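PDB 3ZXN: anti-sigma-factor antagonist (STAS) domain protein from Moorella thermoacetica, which probably serves as the scaffold-forming RsbS component of the bacterial stressosome, a modular signalling complex that in this organism appears adapted to control secondary messenger signalling. Local coordinates for residues A[74-86]-A[101-114]. The protein carries 1 engineered substitution. Sequence-based numbering, arbitrary orientation. Where two conformers were deposited one is given.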
ATOM      1  N   LEU A  74     -11.566  -5.569  -5.636  1.00 25.28           N
ATOM      2  CA  LEU A  74     -11.656  -4.681  -6.782  1.00 29.19           C
ATOM      3  C   LEU A  74     -10.898  -5.212  -8.004  1.00 30.89           C
ATOM      4  O   LEU A  74     -10.974  -4.640  -9.079  1.00 35.23           O
ATOM      5  CB  LEU A  74     -11.137  -3.292  -6.407  1.00 29.08           C
ATOM      6  CG  LEU A  74     -11.994  -2.504  -5.419  1.00 28.52           C
ATOM      7  CD1 LEU A  74     -11.257  -1.262  -4.916  1.00 28.87           C
ATOM      8  CD2 LEU A  74     -13.334  -2.134  -6.059  1.00 26.73           C
ATOM      9  N   GLY A  75     -10.175  -6.309  -7.833  1.00 27.29           N
ATOM     10  CA  GLY A  75      -9.351  -6.844  -8.897  1.00 29.24           C
ATOM     11  C   GLY A  75      -8.175  -5.928  -9.195  1.00 34.05           C
ATOM     12  O   GLY A  75      -7.642  -5.923 -10.306  1.00 30.42           O
ATOM     13  N   LEU A  76      -7.774  -5.141  -8.200  1.00 30.20           N
ATOM     14  CA  LEU A  76      -6.678  -4.188  -8.378  1.00 27.32           C
ATOM     15  C   LEU A  76      -5.368  -4.771  -7.851  1.00 25.94           C
ATOM     16  O   LEU A  76      -5.222  -4.996  -6.652  1.00 25.07           O
ATOM     17  CB  LEU A  76      -7.007  -2.871  -7.662  1.00 28.87           C
ATOM     18  CG  LEU A  76      -6.004  -1.719  -7.778  1.00 31.53           C
ATOM     19  CD1 LEU A  76      -5.939  -1.160  -9.210  1.00 27.50           C
ATOM     20  CD2 LEU A  76      -6.371  -0.623  -6.790  1.00 32.62           C
ATOM     21  N   PRO A  77      -4.410  -5.051  -8.753  1.00 27.91           N
ATOM     22  CA  PRO A  77      -3.103  -5.503  -8.265  1.00 25.16           C
ATOM     23  C   PRO A  77      -2.511  -4.544  -7.229  1.00 22.77           C
ATOM     24  O   PRO A  77      -2.552  -3.337  -7.423  1.00 26.69           O
ATOM     25  CB  PRO A  77      -2.240  -5.500  -9.546  1.00 29.16           C
ATOM     26  CG  PRO A  77      -3.220  -5.819 -10.636  1.00 32.05           C
ATOM     27  CD  PRO A  77      -4.508  -5.118 -10.223  1.00 26.60           C
ATOM     28  N   PHE A  78      -1.929  -5.085  -6.163  1.00 23.16           N
ATOM     29  CA  PHE A  78      -1.467  -4.269  -5.051  1.00 22.01           C
ATOM     30  C   PHE A  78      -0.113  -4.774  -4.569  1.00 25.02           C
ATOM     31  O   PHE A  78       0.037  -5.961  -4.333  1.00 26.79           O
ATOM     32  CB  PHE A  78      -2.495  -4.356  -3.899  1.00 22.08           C
ATOM     33  CG  PHE A  78      -2.032  -3.740  -2.607  1.00 25.33           C
ATOM     34  CD1 PHE A  78      -1.577  -2.434  -2.561  1.00 29.54           C
ATOM     35  CD2 PHE A  78      -2.093  -4.454  -1.420  1.00 29.14           C
ATOM     36  CE1 PHE A  78      -1.161  -1.861  -1.356  1.00 27.55           C
ATOM     37  CE2 PHE A  78      -1.693  -3.876  -0.219  1.00 34.48           C
ATOM     38  CZ  PHE A  78      -1.223  -2.584  -0.191  1.00 27.78           C
ATOM     39  N   VAL A  79       0.863  -3.873  -4.441  1.00 24.53           N
ATOM     40  CA  VAL A  79       2.159  -4.238  -3.879  0.67 24.40           C
ATOM     41  C   VAL A  79       2.541  -3.279  -2.746  1.00 23.85           C
ATOM     42  O   VAL A  79       2.367  -2.067  -2.852  1.00 23.09           O
ATOM     43  CB  VAL A  79       3.274  -4.330  -4.978  0.67 26.42           C
ATOM     44  CG1 VAL A  79       3.478  -2.998  -5.655  0.67 23.81           C
ATOM     45  CG2 VAL A  79       4.591  -4.865  -4.396  0.67 25.79           C
ATOM     46  N   LEU A  80       3.026  -3.853  -1.645  1.00 21.32           N
ATOM     47  CA  LEU A  80       3.455  -3.094  -0.477  1.00 22.31           C
ATOM     48  C   LEU A  80       4.980  -3.102  -0.483  1.00 24.24           C
ATOM     49  O   LEU A  80       5.576  -4.158  -0.682  1.00 24.95           O
ATOM     50  CB  LEU A  80       2.949  -3.764   0.808  1.00 23.13           C
ATOM     51  CG  LEU A  80       3.224  -3.052   2.134  1.00 23.78           C
ATOM     52  CD1 LEU A  80       2.446  -1.734   2.213  1.00 26.50           C
ATOM     53  CD2 LEU A  80       2.887  -3.955   3.328  1.00 22.68           C
ATOM     54  N   THR A  81       5.593  -1.933  -0.299  1.00 20.76           N
ATOM     55  CA  THR A  81       7.041  -1.799  -0.465  1.00 24.67           C
ATOM     56  C   THR A  81       7.714  -1.083   0.709  1.00 25.24           C
ATOM     57  O   THR A  81       7.056  -0.372   1.478  1.00 22.49           O
ATOM     58  CB  THR A  81       7.421  -1.063  -1.810  1.00 24.15           C
ATOM     59  OG1 THR A  81       7.069   0.321  -1.738  1.00 21.58           O
ATOM     60  CG2 THR A  81       6.720  -1.688  -3.016  1.00 21.08           C
ATOM     61  N   GLY A  82       9.032  -1.280   0.834  1.00 27.03           N
ATOM     62  CA  GLY A  82       9.836  -0.612   1.852  1.00 22.04           C
ATOM     63  C   GLY A  82       9.631  -1.173   3.254  1.00 29.12           C
ATOM     64  O   GLY A  82       9.443  -0.419   4.201  1.00 28.90           O
ATOM     65  N   ILE A  83       9.666  -2.499   3.377  1.00 28.94           N
ATOM     66  CA  ILE A  83       9.383  -3.195   4.633  1.00 29.34           C
ATOM     67  C   ILE A  83      10.649  -3.809   5.247  1.00 32.29           C
ATOM     68  O   ILE A  83      11.118  -4.870   4.816  1.00 29.94           O
ATOM     69  CB  ILE A  83       8.396  -4.349   4.417  1.00 27.24           C
ATOM     70  CG1 ILE A  83       7.136  -3.854   3.696  1.00 27.13           C
ATOM     71  CG2 ILE A  83       8.060  -5.017   5.754  1.00 32.37           C
ATOM     72  CD1 ILE A  83       6.260  -4.977   3.182  1.00 30.52           C
ATOM     73  N   LYS A  84      11.186  -3.154   6.265  1.00 35.30           N
ATOM     74  CA  LYS A  84      12.375  -3.667   6.932  1.00 39.91           C
ATOM     75  C   LYS A  84      11.999  -4.874   7.777  1.00 32.80           C
ATOM     76  O   LYS A  84      10.839  -5.013   8.180  1.00 33.95           O
ATOM     77  CB  LYS A  84      13.031  -2.580   7.788  1.00 37.79           C
ATOM     78  CG  LYS A  84      12.146  -2.042   8.911  1.00 43.76           C
ATOM     79  CD  LYS A  84      12.846  -0.880   9.601  1.00 47.51           C
ATOM     80  CE  LYS A  84      12.052  -0.369  10.786  1.00 51.25           C
ATOM     81  NZ  LYS A  84      12.767   0.740  11.478  1.00 55.78           N
ATOM     82  N   PRO A  85      12.978  -5.757   8.043  1.00 32.95           N
ATOM     83  CA  PRO A  85      12.760  -6.974   8.833  1.00 38.56           C
ATOM     84  C   PRO A  85      11.925  -6.759  10.102  1.00 34.78           C
ATOM     85  O   PRO A  85      10.984  -7.510  10.340  1.00 39.57           O
ATOM     86  CB  PRO A  85      14.185  -7.409   9.189  1.00 38.02           C
ATOM     87  CG  PRO A  85      14.991  -6.981   7.986  1.00 38.68           C
ATOM     88  CD  PRO A  85      14.360  -5.678   7.518  1.00 39.18           C
ATOM     89  N   ALA A  86      12.252  -5.757  10.907  1.00 37.56           N
ATOM     90  CA  ALA A  86      11.545  -5.578  12.175  1.00 37.05           C
ATOM     91  C   ALA A  86      10.062  -5.285  11.934  1.00 35.79           C
ATOM     92  O   ALA A  86       9.190  -5.730  12.683  1.00 35.02           O
ATOM     93  CB  ALA A  86      12.188  -4.468  12.990  1.00 42.17           C
ATOM     94  N   MET A 101       1.093 -12.020  -0.097  1.00 30.31           N
ATOM     95  CA  MET A 101       0.829 -10.815  -0.876  1.00 30.07           C
ATOM     96  C   MET A 101       2.078 -10.341  -1.615  1.00 28.13           C
ATOM     97  O   MET A 101       3.190 -10.748  -1.282  1.00 23.38           O
ATOM     98  CB  MET A 101       0.252  -9.704  -0.005  1.00 33.27           C
ATOM     99  CG  MET A 101       1.241  -9.028   0.899  1.00 33.42           C
ATOM    100  SD  MET A 101       0.457  -7.716   1.878  1.00 48.05           S
ATOM    101  CE  MET A 101       0.139  -6.472   0.648  1.00 35.52           C
ATOM    102  N   ALA A 102       1.877  -9.499  -2.621  1.00 25.22           N
ATOM    103  CA  ALA A 102       2.993  -8.951  -3.387  1.00 25.26           C
ATOM    104  C   ALA A 102       3.693  -7.870  -2.565  1.00 25.38           C
ATOM    105  O   ALA A 102       3.076  -6.894  -2.142  1.00 24.78           O
ATOM    106  CB  ALA A 102       2.501  -8.388  -4.708  1.00 25.88           C
ATOM    107  N   THR A 103       4.983  -8.059  -2.307  1.00 23.56           N
ATOM    108  CA  THR A 103       5.767  -7.022  -1.660  1.00 23.66           C
ATOM    109  C   THR A 103       7.025  -6.762  -2.521  1.00 24.18           C
ATOM    110  O   THR A 103       7.453  -7.635  -3.269  1.00 25.07           O
ATOM    111  CB  THR A 103       6.156  -7.376  -0.194  1.00 25.14           C
ATOM    112  OG1 THR A 103       6.978  -8.548  -0.166  1.00 26.67           O
ATOM    113  CG2 THR A 103       4.898  -7.610   0.707  1.00 22.97           C
ATOM    114  N   ALA A 104       7.572  -5.557  -2.433  1.00 23.94           N
ATOM    115  CA  ALA A 104       8.806  -5.220  -3.155  1.00 26.35           C
ATOM    116  C   ALA A 104       9.695  -4.293  -2.316  1.00 24.41           C
ATOM    117  O   ALA A 104       9.274  -3.756  -1.290  1.00 21.24           O
ATOM    118  CB  ALA A 104       8.512  -4.640  -4.543  1.00 21.68           C
ATOM    119  N   LEU A 105      10.948  -4.140  -2.728  1.00 23.06           N
ATOM    120  CA  LEU A 105      11.921  -3.443  -1.901  1.00 24.32           C
ATOM    121  C   LEU A 105      11.655  -1.942  -1.847  1.00 24.09           C
ATOM    122  O   LEU A 105      11.841  -1.305  -0.826  1.00 25.68           O
ATOM    123  CB  LEU A 105      13.347  -3.687  -2.454  1.00 24.92           C
ATOM    124  CG  LEU A 105      14.472  -3.015  -1.664  1.00 29.87           C
ATOM    125  CD1 LEU A 105      14.450  -3.489  -0.211  1.00 24.35           C
ATOM    126  CD2 LEU A 105      15.862  -3.259  -2.330  1.00 25.42           C
ATOM    127  N   ASN A 106      11.233  -1.385  -2.974  1.00 27.09           N
ATOM    128  CA  ASN A 106      11.045   0.047  -3.099  1.00 27.67           C
ATOM    129  C   ASN A 106      10.036   0.321  -4.199  1.00 26.38           C
ATOM    130  O   ASN A 106       9.500  -0.609  -4.804  1.00 24.33           O
ATOM    131  CB  ASN A 106      12.377   0.734  -3.416  1.00 28.66           C
ATOM    132  CG  ASN A 106      13.026   0.188  -4.659  1.00 26.17           C
ATOM    133  OD1 ASN A 106      12.379   0.016  -5.688  1.00 28.32           O
ATOM    134  ND2 ASN A 106      14.313  -0.119  -4.564  1.00 29.83           N
ATOM    135  N   LEU A 107       9.797   1.596  -4.472  1.00 25.68           N
ATOM    136  CA  LEU A 107       8.785   1.974  -5.452  0.59 27.10           C
ATOM    137  C   LEU A 107       9.113   1.494  -6.860  1.00 27.26           C
ATOM    138  O   LEU A 107       8.209   1.130  -7.617  1.00 26.04           O
ATOM    139  CB  LEU A 107       8.541   3.487  -5.459  0.59 26.18           C
ATOM    140  CG  LEU A 107       7.762   4.115  -4.305  0.59 26.48           C
ATOM    141  CD1 LEU A 107       7.379   5.538  -4.693  0.59 28.97           C
ATOM    142  CD2 LEU A 107       6.518   3.293  -3.964  0.59 27.51           C
ATOM    143  N   GLN A 108      10.398   1.493  -7.222  1.00 27.65           N
ATOM    144  CA  GLN A 108      10.765   1.067  -8.575  1.00 29.08           C
ATOM    145  C   GLN A 108      10.445  -0.420  -8.764  1.00 25.21           C
ATOM    146  O   GLN A 108       9.805  -0.816  -9.742  1.00 24.81           O
ATOM    147  CB  GLN A 108      12.255   1.339  -8.867  1.00 23.77           C
ATOM    148  CG  GLN A 108      12.679   0.891 -10.257  1.00 27.07           C
ATOM    149  CD  GLN A 108      12.079   1.767 -11.362  1.00 30.73           C
ATOM    150  OE1 GLN A 108      12.112   2.994 -11.284  1.00 30.78           O
ATOM    151  NE2 GLN A 108      11.515   1.132 -12.382  1.00 28.43           N
ATOM    152  N   LYS A 109      10.926  -1.232  -7.828  1.00 25.56           N
ATOM    153  CA  LYS A 109      10.691  -2.673  -7.815  1.00 24.76           C
ATOM    154  C   LYS A 109       9.185  -2.970  -7.740  1.00 24.30           C
ATOM    155  O   LYS A 109       8.698  -3.934  -8.333  1.00 25.59           O
ATOM    156  CB  LYS A 109      11.373  -3.286  -6.586  1.00 23.03           C
ATOM    157  CG  LYS A 109      12.886  -3.067  -6.558  1.00 34.93           C
ATOM    158  CD  LYS A 109      13.593  -4.253  -7.089  1.00 32.13           C
ATOM    159  CE  LYS A 109      15.094  -4.155  -6.798  1.00 37.06           C
ATOM    160  NZ  LYS A 109      15.749  -5.442  -7.095  1.00 30.16           N
ATOM    161  N   GLY A 110       8.472  -2.137  -6.997  1.00 23.30           N
ATOM    162  CA  GLY A 110       7.025  -2.275  -6.850  1.00 25.79           C
ATOM    163  C   GLY A 110       6.337  -2.074  -8.184  1.00 26.15           C
ATOM    164  O   GLY A 110       5.591  -2.935  -8.649  1.00 26.96           O
ATOM    165  N   LEU A 111       6.605  -0.934  -8.814  1.00 23.38           N
ATOM    166  CA  LEU A 111       6.084  -0.684 -10.153  1.00 27.19           C
ATOM    167  C   LEU A 111       6.455  -1.784 -11.155  1.00 30.50           C
ATOM    168  O   LEU A 111       5.600  -2.255 -11.904  1.00 30.12           O
ATOM    169  CB  LEU A 111       6.543   0.678 -10.664  1.00 30.35           C
ATOM    170  CG  LEU A 111       5.849   1.858  -9.999  1.00 27.39           C
ATOM    171  CD1 LEU A 111       6.618   3.164 -10.296  1.00 27.86           C
ATOM    172  CD2 LEU A 111       4.380   1.929 -10.454  1.00 23.44           C
ATOM    173  N   ASP A 112       7.717  -2.210 -11.160  1.00 27.07           N
ATOM    174  CA  ASP A 112       8.136  -3.257 -12.099  1.00 32.22           C
ATOM    175  C   ASP A 112       7.389  -4.578 -11.848  1.00 34.40           C
ATOM    176  O   ASP A 112       6.992  -5.275 -12.785  1.00 29.09           O
ATOM    177  CB  ASP A 112       9.658  -3.467 -12.061  1.00 28.65           C
ATOM    178  CG  ASP A 112      10.424  -2.291 -12.682  1.00 30.92           C
ATOM    179  OD1 ASP A 112       9.847  -1.568 -13.518  1.00 36.51           O
ATOM    180  OD2 ASP A 112      11.591  -2.073 -12.320  1.00 41.73           O
ATOM    181  N   LYS A 113       7.185  -4.914 -10.582  1.00 28.76           N
ATOM    182  CA  LYS A 113       6.512  -6.166 -10.258  1.00 29.76           C
ATOM    183  C   LYS A 113       5.098  -6.184 -10.836  1.00 35.91           C
ATOM    184  O   LYS A 113       4.666  -7.171 -11.421  1.00 38.07           O
ATOM    185  CB  LYS A 113       6.479  -6.381  -8.739  1.00 31.21           C
ATOM    186  CG  LYS A 113       5.879  -7.716  -8.298  1.00 38.20           C
ATOM    187  CD  LYS A 113       5.966  -7.868  -6.777  1.00 38.24           C
ATOM    188  CE  LYS A 113       5.568  -9.266  -6.300  1.00 47.94           C
ATOM    189  NZ  LYS A 113       6.565 -10.312  -6.681  1.00 49.55           N
ATOM    190  N   LEU A 114       4.385  -5.079 -10.679  1.00 31.84           N
ATOM    191  CA  LEU A 114       3.019  -4.998 -11.165  1.00 39.52           C
ATOM    192  C   LEU A 114       2.968  -5.102 -12.686  1.00 40.76           C
ATOM    193  O   LEU A 114       2.110  -5.781 -13.234  1.00 37.38           O
ATOM    194  CB  LEU A 114       2.350  -3.714 -10.672  1.00 32.07           C
ATOM    195  CG  LEU A 114       1.994  -3.803  -9.185  1.00 33.94           C
ATOM    196  CD1 LEU A 114       0.913  -2.799  -8.770  1.00 32.48           C
ATOM    197  CD2 LEU A 114       1.527  -5.215  -8.877  1.00 40.77           C
TER
HETATM  198  O   HOH W   1      -0.774  -8.379  -3.325  1.00 26.28           O
HETATM  199  O   HOH W   2      10.531  -4.234   1.387  1.00 27.16           O
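Leu80 is held by Thr103's two neighbours: Leu80 N donates to Ala102 O (3.1 Å, N-H...O angle 163°) and Ala104 N returns a bond to Leu80 O (3.0 Å). Bonding to the residues before and after its register mate Thr103 is the evidence for a parallel ladder, which Gly82 N extends with a 3.3 Å hydrogen bond to Ala104 O. Its two ends are hydrated: one water links Phe78 O with Ala102 N, another Ala104 O with Ile83 N.

Apolar contacts fall on both faces. In the Val79 conformer given, Val79 CG1 meets the backbone of Gly110 and Leu114 CG, whereas Val79 CG2, anti to the backbone N, lies over strand 102-104 and touches Ala104 CB. Thr81 CG2 rests 3.9 Å from Gly110 CA, whose bareness lets the helix approach. Thr81 OG1 hydrogen-bonds to Asp49 OD2 of strand 45-49, and an alanine here would probably leave that carboxylate without its hydroxyl partner and open a gap beside Gly110. On the other face, Met101, bent at chi3 (-71°), brings CE obliquely to Phe78 CE2 (3.3 Å); the same methyl also touches Leu80 CB.

Asn106 OD1 caps the following helix through Lys109 N (2.9 Å). Strands 78-81 and 102-104, joined through helix 85-93, form a parallel beta-alpha-beta unit with 102-104 at the sheet edge; helix 107-114 runs back nearly antiparallel to strand 78-81 (161°), the alpha/beta layering of a STAS domain.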